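Local coordinates for protein plasmid stabilization system (Mesorhizobium opportunistum, PDB 5CEG) that probably acts as the toxin of a ParE-type (RelE family) type II toxin-antitoxin system, held in check by a partner antitoxin protein, at residues B[45-48]-B[49-52]; B[87-90]-B[91-94]; B[24-27]-B[28-32]. All blocks are in the same frame, centred on the assembly; numbering follows the deposited sequence.

Interaction 1: residues B[45-48]-B[49-52]; sequences DRYY and DQLE
Arg-46 and Gln-50, one helical turn apart, are joined through water 1, which accepts a hydrogen bond from Arg-46 NE at 3.0 Å and another from Gln-50 NE2, also at 3.0 Å. The water lies in the guanidinium plane, at the edge. Long polar chains suit this outer flank, since both can bend or stretch toward a shared solvent molecule. With its chain extended beyond CG (chi2 164°), the Gln-50 amide is carried back along the helix, and OE1 sits 4.0 Å from Tyr-47 CD1 at the edge of the ring, the two planes 82° apart.

The backbone supplies four i to i+4 hydrogen bonds, as expected inside the alpha-helix 41-60; Leu-51 N to Tyr-47 O, for example, is 2.9 Å. Leu-51 turns its branched apolar end to Leu-29, Phe-83 and Leu-85, so this face of the helix packs on helix 23-37 and the sheet.

Asp-45 OD2 forms a salt bridge with Arg-42, and OD1 a hydrogen bond with the Tyr-33 hydroxyl; Asp-45 and Asp-49 each also form salt bridges with basic side chains of another protein's chain. Tyr-48 spends its hydroxyl on Leu-29 O, whereas Tyr-47 OH bonds an acidic side chain from a further chain.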
ATOM      1  N   ASP B  45     -25.379   5.816 -18.058  1.00 13.28           N
ATOM      2  CA  ASP B  45     -25.425   6.225 -19.454  1.00 12.31           C
ATOM      3  C   ASP B  45     -24.099   6.797 -19.954  1.00 12.16           C
ATOM      4  O   ASP B  45     -23.692   6.500 -21.077  1.00 13.15           O
ATOM      5  CB  ASP B  45     -26.533   7.260 -19.681  1.00 13.27           C
ATOM      6  CG  ASP B  45     -27.911   6.638 -19.738  1.00 18.37           C
ATOM      7  OD1 ASP B  45     -28.027   5.442 -20.086  1.00 19.75           O
ATOM      8  OD2 ASP B  45     -28.882   7.364 -19.450  1.00 18.98           O
ATOM      9  N   ARG B  46     -23.419   7.600 -19.133  1.00 13.04           N
ATOM     10  CA  ARG B  46     -22.143   8.177 -19.553  1.00 13.87           C
ATOM     11  C   ARG B  46     -21.079   7.100 -19.750  1.00 14.02           C
ATOM     12  O   ARG B  46     -20.309   7.173 -20.703  1.00 13.73           O
ATOM     13  CB  ARG B  46     -21.655   9.228 -18.554  1.00 18.36           C
ATOM     14  CG  ARG B  46     -22.446  10.537 -18.615  1.00 26.99           C
ATOM     15  CD  ARG B  46     -21.756  11.661 -17.837  1.00 29.02           C
ATOM     16  NE  ARG B  46     -21.626  11.362 -16.411  1.00 31.74           N
ATOM     17  CZ  ARG B  46     -22.539  11.669 -15.492  1.00 30.37           C
ATOM     18  NH1 ARG B  46     -23.662  12.280 -15.845  1.00 38.55           N
ATOM     19  NH2 ARG B  46     -22.332  11.361 -14.217  1.00 32.73           N
ATOM     20  N   TYR B  47     -21.041   6.093 -18.875  1.00 12.66           N
ATOM     21  CA  TYR B  47     -20.073   5.010 -19.057  1.00 11.75           C
ATOM     22  C   TYR B  47     -20.343   4.274 -20.373  1.00 13.61           C
ATOM     23  O   TYR B  47     -19.402   3.911 -21.085  1.00 12.35           O
ATOM     24  CB  TYR B  47     -20.101   4.011 -17.887  1.00 10.57           C
ATOM     25  CG  TYR B  47     -19.458   4.488 -16.601  1.00 13.46           C
ATOM     26  CD1 TYR B  47     -18.295   5.242 -16.610  1.00 16.67           C
ATOM     27  CD2 TYR B  47     -20.015   4.158 -15.375  1.00 14.43           C
ATOM     28  CE1 TYR B  47     -17.704   5.664 -15.413  1.00 15.06           C
ATOM     29  CE2 TYR B  47     -19.451   4.585 -14.183  1.00 15.11           C
ATOM     30  CZ  TYR B  47     -18.298   5.329 -14.209  1.00 14.17           C
ATOM     31  OH  TYR B  47     -17.737   5.739 -13.018  1.00 20.58           O
ATOM     32  N   TYR B  48     -21.617   4.054 -20.709  1.00 11.36           N
ATOM     33  CA  TYR B  48     -21.924   3.434 -21.998  1.00 10.40           C
ATOM     34  C   TYR B  48     -21.534   4.342 -23.167  1.00 13.40           C
ATOM     35  O   TYR B  48     -21.040   3.859 -24.181  1.00 13.90           O
ATOM     36  CB  TYR B  48     -23.410   3.057 -22.109  1.00 11.41           C
ATOM     37  CG  TYR B  48     -23.752   1.652 -21.648  1.00 12.08           C
ATOM     38  CD1 TYR B  48     -22.900   0.940 -20.804  1.00 10.26           C
ATOM     39  CD2 TYR B  48     -24.938   1.042 -22.048  1.00 13.84           C
ATOM     40  CE1 TYR B  48     -23.222  -0.349 -20.380  1.00 11.28           C
ATOM     41  CE2 TYR B  48     -25.269  -0.232 -21.628  1.00 11.79           C
ATOM     42  CZ  TYR B  48     -24.401  -0.929 -20.795  1.00 13.16           C
ATOM     43  OH  TYR B  48     -24.740  -2.199 -20.378  1.00 12.30           O
ATOM     44  N   ASP B  49     -21.750   5.650 -23.032  1.00 14.08           N
ATOM     45  CA  ASP B  49     -21.326   6.576 -24.091  1.00 15.88           C
ATOM     46  C   ASP B  49     -19.826   6.463 -24.331  1.00 14.43           C
ATOM     47  O   ASP B  49     -19.364   6.429 -25.473  1.00 15.03           O
ATOM     48  CB  ASP B  49     -21.670   8.022 -23.728  1.00 12.38           C
ATOM     49  CG  ASP B  49     -23.166   8.292 -23.695  1.00 15.12           C
ATOM     50  OD1 ASP B  49     -23.935   7.610 -24.396  1.00 17.95           O
ATOM     51  OD2 ASP B  49     -23.553   9.227 -22.966  1.00 17.19           O
ATOM     52  N   GLN B  50     -19.067   6.402 -23.238  1.00 12.85           N
ATOM     53  CA  GLN B  50     -17.611   6.375 -23.319  1.00 13.28           C
ATOM     54  C   GLN B  50     -17.099   5.039 -23.848  1.00 12.99           C
ATOM     55  O   GLN B  50     -16.165   4.996 -24.661  1.00 13.90           O
ATOM     56  CB  GLN B  50     -17.002   6.679 -21.945  1.00 13.65           C
ATOM     57  CG  GLN B  50     -17.293   8.124 -21.516  1.00 15.99           C
ATOM     58  CD  GLN B  50     -17.060   8.393 -20.041  1.00 28.81           C
ATOM     59  OE1 GLN B  50     -16.521   7.560 -19.315  1.00 26.03           O
ATOM     60  NE2 GLN B  50     -17.485   9.567 -19.585  1.00 45.54           N
ATOM     61  N   LEU B  51     -17.711   3.950 -23.394  1.00 11.67           N
ATOM     62  CA  LEU B  51     -17.263   2.627 -23.820  1.00 11.74           C
ATOM     63  C   LEU B  51     -17.613   2.390 -25.288  1.00 15.72           C
ATOM     64  O   LEU B  51     -16.816   1.821 -26.030  1.00 13.84           O
ATOM     65  CB  LEU B  51     -17.867   1.543 -22.925  1.00 12.76           C
ATOM     66  CG  LEU B  51     -17.263   1.490 -21.520  1.00  9.83           C
ATOM     67  CD1 LEU B  51     -18.180   0.732 -20.575  1.00 12.29           C
ATOM     68  CD2 LEU B  51     -15.866   0.834 -21.559  1.00 13.01           C
ATOM     69  N   GLU B  52     -18.796   2.836 -25.708  1.00 14.31           N
ATOM     70  CA  GLU B  52     -19.172   2.728 -27.117  1.00 17.81           C
ATOM     71  C   GLU B  52     -18.219   3.547 -27.989  1.00 16.01           C
ATOM     72  O   GLU B  52     -17.779   3.083 -29.047  1.00 16.02           O
ATOM     73  CB  GLU B  52     -20.615   3.188 -27.338  1.00 18.73           C
ATOM     74  CG  GLU B  52     -21.059   3.043 -28.791  1.00 22.54           C
ATOM     75  CD  GLU B  52     -22.480   3.517 -29.030  1.00 28.13           C
ATOM     76  OE1 GLU B  52     -22.994   4.335 -28.235  1.00 37.11           O
ATOM     77  OE2 GLU B  52     -23.077   3.073 -30.029  1.00 35.86           O
TER
HETATM   78  O   HOH W   1     -18.875  10.206 -17.011  1.00 36.05           O

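Interaction 2: residues B[87-90]-B[91-94]; sequences YETV and PDTD
The end of strand 83-90, where the chain leaves the sheet through a cis peptide bond, is tied to the following loop by Thr-89 OG1, which donates a hydrogen bond of 2.8 Å to Pro-91 O. The hydroxyl reaches that carbonyl at a C=O...donor angle of 138°, tilted 25° from its plane. It can do so because OG1 stands between the backbone N and the carbonyl carbon (chi1 70°). Threonine fits here: a short beta-branched residue suits extended strand geometry while offering a hydroxyl to the turn.

Proline accepts the cis linkage more readily than other residues, and Val-90 CG1, anti to the backbone N, stands beside that peptide link. Beyond it Asp-92 is the centre of an inverse gamma turn, in which Thr-93 N makes a weak bond to the same Pro-91 O that takes the threonine proton.

Two waters add further links between strand and loop. Water 2 accepts from Thr-89 N at 2.9 Å and lies 2.9 Å from Asp-92 OD1; water 3 gives a proton to Thr-89 OG1 at 2.7 Å and lies 2.9 Å from Thr-93 O. Asp-92 OD1 also forms a salt bridge with Arg-67, which reaches Asp-94 as well. Meanwhile the strand itself keeps its sheet pairing, with Val-90 bonded through its backbone to Glu-99 and Trp-100.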
ATOM      1  N   TYR B  87      -8.750  -7.272 -25.475  1.00 10.25           N
ATOM      2  CA  TYR B  87      -9.219  -7.703 -26.794  1.00  8.81           C
ATOM      3  C   TYR B  87      -8.093  -8.332 -27.598  1.00 10.30           C
ATOM      4  O   TYR B  87      -6.923  -8.269 -27.216  1.00 11.40           O
ATOM      5  CB  TYR B  87      -9.812  -6.512 -27.565  1.00  9.23           C
ATOM      6  CG  TYR B  87      -8.799  -5.591 -28.233  1.00 11.32           C
ATOM      7  CD1 TYR B  87      -8.247  -4.503 -27.553  1.00 11.64           C
ATOM      8  CD2 TYR B  87      -8.428  -5.795 -29.554  1.00 11.00           C
ATOM      9  CE1 TYR B  87      -7.340  -3.656 -28.182  1.00 13.73           C
ATOM     10  CE2 TYR B  87      -7.523  -4.966 -30.186  1.00 12.16           C
ATOM     11  CZ  TYR B  87      -6.974  -3.903 -29.498  1.00 13.94           C
ATOM     12  OH  TYR B  87      -6.069  -3.071 -30.152  1.00 14.43           O
ATOM     13  N   GLU B  88      -8.447  -8.923 -28.736  1.00 10.87           N
ATOM     14  CA  GLU B  88      -7.443  -9.361 -29.697  1.00 11.52           C
ATOM     15  C   GLU B  88      -7.892  -9.018 -31.107  1.00 12.16           C
ATOM     16  O   GLU B  88      -9.081  -8.808 -31.343  1.00 12.38           O
ATOM     17  CB  GLU B  88      -7.192 -10.869 -29.593  1.00 10.85           C
ATOM     18  CG  GLU B  88      -8.467 -11.693 -29.792  1.00 13.27           C
ATOM     19  CD  GLU B  88      -8.242 -13.193 -29.812  1.00 14.40           C
ATOM     20  OE1 GLU B  88      -7.122 -13.660 -29.507  1.00 15.03           O
ATOM     21  OE2 GLU B  88      -9.213 -13.911 -30.129  1.00 13.86           O
ATOM     22  N   THR B  89      -6.940  -8.963 -32.029  1.00 12.80           N
ATOM     23  CA  THR B  89      -7.281  -8.921 -33.450  1.00 14.00           C
ATOM     24  C   THR B  89      -7.131 -10.317 -34.034  1.00 16.43           C
ATOM     25  O   THR B  89      -6.339 -11.129 -33.544  1.00 14.24           O
ATOM     26  CB  THR B  89      -6.393  -7.954 -34.266  1.00 13.37           C
ATOM     27  OG1 THR B  89      -5.066  -8.474 -34.377  1.00 15.02           O
ATOM     28  CG2 THR B  89      -6.359  -6.553 -33.642  1.00 15.34           C
ATOM     29  N   VAL B  90      -7.908 -10.602 -35.073  1.00 13.98           N
ATOM     30  CA  VAL B  90      -7.684 -11.813 -35.852  1.00 12.42           C
ATOM     31  C   VAL B  90      -7.609 -11.419 -37.325  1.00 14.76           C
ATOM     32  O   VAL B  90      -8.540 -10.804 -37.834  1.00 16.51           O
ATOM     33  CB  VAL B  90      -8.779 -12.851 -35.656  1.00 20.35           C
ATOM     34  CG1 VAL B  90      -8.466 -14.080 -36.509  1.00 19.14           C
ATOM     35  CG2 VAL B  90      -8.889 -13.244 -34.182  1.00 19.87           C
ATOM     36  N   PRO B  91      -6.497 -11.748 -38.000  1.00 18.52           N
ATOM     37  CA  PRO B  91      -5.293 -12.424 -37.496  1.00 15.97           C
ATOM     38  C   PRO B  91      -4.575 -11.609 -36.422  1.00 18.37           C
ATOM     39  O   PRO B  91      -4.755 -10.390 -36.355  1.00 17.53           O
ATOM     40  CB  PRO B  91      -4.400 -12.558 -38.735  1.00 19.78           C
ATOM     41  CG  PRO B  91      -5.303 -12.285 -39.913  1.00 23.71           C
ATOM     42  CD  PRO B  91      -6.363 -11.364 -39.418  1.00 20.64           C
ATOM     43  N   ASP B  92      -3.793 -12.289 -35.593  1.00 18.24           N
ATOM     44  CA  ASP B  92      -2.986 -11.636 -34.574  1.00 16.65           C
ATOM     45  C   ASP B  92      -1.644 -11.206 -35.172  1.00 20.11           C
ATOM     46  O   ASP B  92      -0.602 -11.778 -34.861  1.00 27.27           O
ATOM     47  CB  ASP B  92      -2.762 -12.580 -33.387  1.00 16.84           C
ATOM     48  CG  ASP B  92      -1.920 -11.950 -32.292  1.00 19.71           C
ATOM     49  OD1 ASP B  92      -2.129 -10.762 -32.013  1.00 18.42           O
ATOM     50  OD2 ASP B  92      -1.043 -12.636 -31.730  1.00 23.72           O
ATOM     51  N   THR B  93      -1.679 -10.208 -36.044  1.00 23.83           N
ATOM     52  CA  THR B  93      -0.475  -9.733 -36.728  1.00 21.16           C
ATOM     53  C   THR B  93      -0.195  -8.280 -36.370  1.00 25.16           C
ATOM     54  O   THR B  93      -1.082  -7.577 -35.898  1.00 23.03           O
ATOM     55  CB  THR B  93      -0.620  -9.854 -38.246  1.00 25.38           C
ATOM     56  OG1 THR B  93      -1.836  -9.208 -38.647  1.00 23.74           O
ATOM     57  CG2 THR B  93      -0.671 -11.317 -38.666  1.00 25.11           C
ATOM     58  N   ASP B  94       1.035  -7.828 -36.596  1.00 26.54           N
ATOM     59  CA  ASP B  94       1.396  -6.449 -36.293  1.00 25.97           C
ATOM     60  C   ASP B  94       1.110  -5.523 -37.463  1.00 27.12           C
ATOM     61  O   ASP B  94       1.077  -4.305 -37.310  1.00 31.97           O
ATOM     62  CB  ASP B  94       2.869  -6.352 -35.904  1.00 27.86           C
ATOM     63  CG  ASP B  94       3.138  -6.904 -34.527  1.00 38.75           C
ATOM     64  OD1 ASP B  94       2.205  -6.898 -33.700  1.00 37.52           O
ATOM     65  OD2 ASP B  94       4.279  -7.340 -34.273  1.00 43.87           O
TER
HETATM   66  O   HOH W   2      -4.222  -9.095 -31.000  1.00 15.40           O
HETATM   67  O   HOH W   3      -2.628  -7.856 -33.495  1.00 24.84           O

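Interaction 3: residues B[24-27]-B[28-32]; sequences TAKA and DLIDI
Asp-28 folds its carboxylate back over the preceding turn toward Thr-24, whose methyl lies alongside it, CG2 coming within 4.1 Å of Asp-28 OD1. CG lies anti to the carbonyl carbon (chi1 -68°), which places OD2 3.7 Å from Ala-25 CA. Aspartate suits the place because its short carboxylate, held close to the helix, still reaches Arg-105 and the amide of Val-106.

The stem of Lys-26 runs fully extended, so that its amine is carried well away from the helix; a long flexible chain of this kind suits a partly exposed position.

Backbone hydrogen bonds of the regular alpha-helical kind bind the two halves. Asp-28 N reaches Thr-24 O at 2.8 Å, and Asp-31 N reaches Ala-27 O at 2.9 Å with an N-H...acceptor angle of 165°.

Salt bridges tie the acidic side chains to more distant parts of the chain. With CG swung opposite the amide nitrogen (chi1 -172°), Asp-31 leads its carboxylate away from the preceding turn, where OD2 meets Arg-111. Asp-28 OD2 joins helix 23-37 to strand 100-108 by a salt bridge to Arg-105 and a hydrogen bond from Val-106 N, and Leu-29 and Ile-32 press on Val-106 of that strand.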
ATOM      1  N   THR B  24     -19.196 -13.141 -22.399  1.00 11.00           N
ATOM      2  CA  THR B  24     -18.831 -12.622 -21.083  1.00 10.29           C
ATOM      3  C   THR B  24     -18.622 -11.104 -21.108  1.00  9.47           C
ATOM      4  O   THR B  24     -19.002 -10.419 -20.153  1.00 10.70           O
ATOM      5  CB  THR B  24     -17.564 -13.276 -20.525  1.00 11.39           C
ATOM      6  OG1 THR B  24     -17.657 -14.702 -20.670  1.00 13.21           O
ATOM      7  CG2 THR B  24     -17.440 -12.945 -19.038  1.00 13.58           C
ATOM      8  N   ALA B  25     -18.048 -10.575 -22.191  1.00 10.17           N
ATOM      9  CA  ALA B  25     -17.860  -9.123 -22.273  1.00  9.68           C
ATOM     10  C   ALA B  25     -19.201  -8.389 -22.300  1.00  9.83           C
ATOM     11  O   ALA B  25     -19.344  -7.326 -21.713  1.00 10.58           O
ATOM     12  CB  ALA B  25     -17.028  -8.751 -23.495  1.00  9.66           C
ATOM     13  N   LYS B  26     -20.180  -8.945 -23.015  1.00  9.77           N
ATOM     14  CA  LYS B  26     -21.520  -8.368 -22.980  1.00 11.24           C
ATOM     15  C   LYS B  26     -22.069  -8.365 -21.553  1.00 11.03           C
ATOM     16  O   LYS B  26     -22.638  -7.376 -21.102  1.00 11.43           O
ATOM     17  CB  LYS B  26     -22.461  -9.138 -23.914  1.00 12.16           C
ATOM     18  CG  LYS B  26     -23.868  -8.574 -23.931  1.00 15.28           C
ATOM     19  CD  LYS B  26     -24.778  -9.416 -24.834  1.00 22.85           C
ATOM     20  CE  LYS B  26     -26.211  -8.893 -24.822  1.00 40.24           C
ATOM     21  NZ  LYS B  26     -27.073  -9.640 -25.786  1.00 41.42           N
ATOM     22  N   ALA B  27     -21.869  -9.470 -20.834  1.00 11.88           N
ATOM     23  CA  ALA B  27     -22.289  -9.555 -19.445  1.00 12.60           C
ATOM     24  C   ALA B  27     -21.568  -8.524 -18.577  1.00  9.47           C
ATOM     25  O   ALA B  27     -22.176  -7.945 -17.665  1.00 12.16           O
ATOM     26  CB  ALA B  27     -22.056 -10.978 -18.902  1.00 10.77           C
ATOM     27  N   ASP B  28     -20.282  -8.295 -18.855  1.00  9.96           N
ATOM     28  CA  ASP B  28     -19.522  -7.284 -18.122  1.00 10.12           C
ATOM     29  C   ASP B  28     -20.192  -5.928 -18.298  1.00 10.57           C
ATOM     30  O   ASP B  28     -20.354  -5.189 -17.336  1.00 10.59           O
ATOM     31  CB  ASP B  28     -18.069  -7.187 -18.620  1.00  9.58           C
ATOM     32  CG  ASP B  28     -17.230  -8.421 -18.307  1.00  9.81           C
ATOM     33  OD1 ASP B  28     -17.534  -9.172 -17.351  1.00 12.67           O
ATOM     34  OD2 ASP B  28     -16.237  -8.610 -19.033  1.00  9.42           O
ATOM     35  N   LEU B  29     -20.556  -5.604 -19.543  1.00  9.76           N
ATOM     36  CA  LEU B  29     -21.196  -4.320 -19.844  1.00 10.80           C
ATOM     37  C   LEU B  29     -22.521  -4.160 -19.097  1.00  9.81           C
ATOM     38  O   LEU B  29     -22.821  -3.095 -18.565  1.00 11.58           O
ATOM     39  CB  LEU B  29     -21.429  -4.171 -21.354  1.00 10.27           C
ATOM     40  CG  LEU B  29     -20.189  -3.970 -22.237  1.00 10.89           C
ATOM     41  CD1 LEU B  29     -20.579  -3.999 -23.731  1.00 11.49           C
ATOM     42  CD2 LEU B  29     -19.482  -2.652 -21.891  1.00 12.73           C
ATOM     43  N   ILE B  30     -23.332  -5.211 -19.076  1.00  9.83           N
ATOM     44  CA  ILE B  30     -24.595  -5.144 -18.360  0.53 10.65           C
ATOM     45  C   ILE B  30     -24.360  -4.960 -16.857  1.00 12.34           C
ATOM     46  O   ILE B  30     -25.012  -4.133 -16.224  1.00 12.36           O
ATOM     47  CB  ILE B  30     -25.443  -6.389 -18.624  0.53 11.94           C
ATOM     48  CG1 ILE B  30     -25.834  -6.420 -20.104  0.53 14.62           C
ATOM     49  CG2 ILE B  30     -26.682  -6.404 -17.727  0.53 14.54           C
ATOM     50  CD1 ILE B  30     -26.523  -7.680 -20.533  0.53 14.24           C
ATOM     51  N   ASP B  31     -23.407  -5.709 -16.299  1.00 12.99           N
ATOM     52  CA  ASP B  31     -23.065  -5.607 -14.880  1.00 13.65           C
ATOM     53  C   ASP B  31     -22.635  -4.183 -14.493  1.00 10.80           C
ATOM     54  O   ASP B  31     -23.067  -3.638 -13.474  1.00 13.44           O
ATOM     55  CB  ASP B  31     -21.941  -6.595 -14.552  1.00 14.92           C
ATOM     56  CG  ASP B  31     -21.656  -6.693 -13.061  1.00 29.57           C
ATOM     57  OD1 ASP B  31     -22.602  -6.908 -12.274  1.00 27.87           O
ATOM     58  OD2 ASP B  31     -20.478  -6.534 -12.680  1.00 33.11           O
ATOM     59  N   ILE B  32     -21.781  -3.596 -15.323  1.00 10.71           N
ATOM     60  CA  ILE B  32     -21.308  -2.232 -15.093  1.00 10.34           C
ATOM     61  C   ILE B  32     -22.477  -1.251 -15.012  1.00 11.97           C
ATOM     62  O   ILE B  32     -22.549  -0.429 -14.092  1.00 12.16           O
ATOM     63  CB  ILE B  32     -20.324  -1.797 -16.202  1.00 12.47           C
ATOM     64  CG1 ILE B  32     -18.986  -2.547 -16.046  1.00 13.57           C
ATOM     65  CG2 ILE B  32     -20.121  -0.275 -16.190  1.00 15.68           C
ATOM     66  CD1 ILE B  32     -18.104  -2.475 -17.278  1.00 15.15           C
TER

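Overall arrangement
From the N terminus the chain meets interaction 3 on helix 23-37, then interaction 1 on helix 41-60, and finally interaction 2 at the end of strand 83-90. The three run in series: each joins adjoining segments, so none closes a long loop, and none nests in or crosses another. Interactions 3 and 1 lie on successive helices that pack together, their centres about 13 Å apart, and the two contacts touch directly. Interaction 2 lies across the chain's centre from both, about 25 Å from interaction 1 and 22 Å from interaction 3 between centres, where strand 83-90 gives way to the loop leading to strand 100-108.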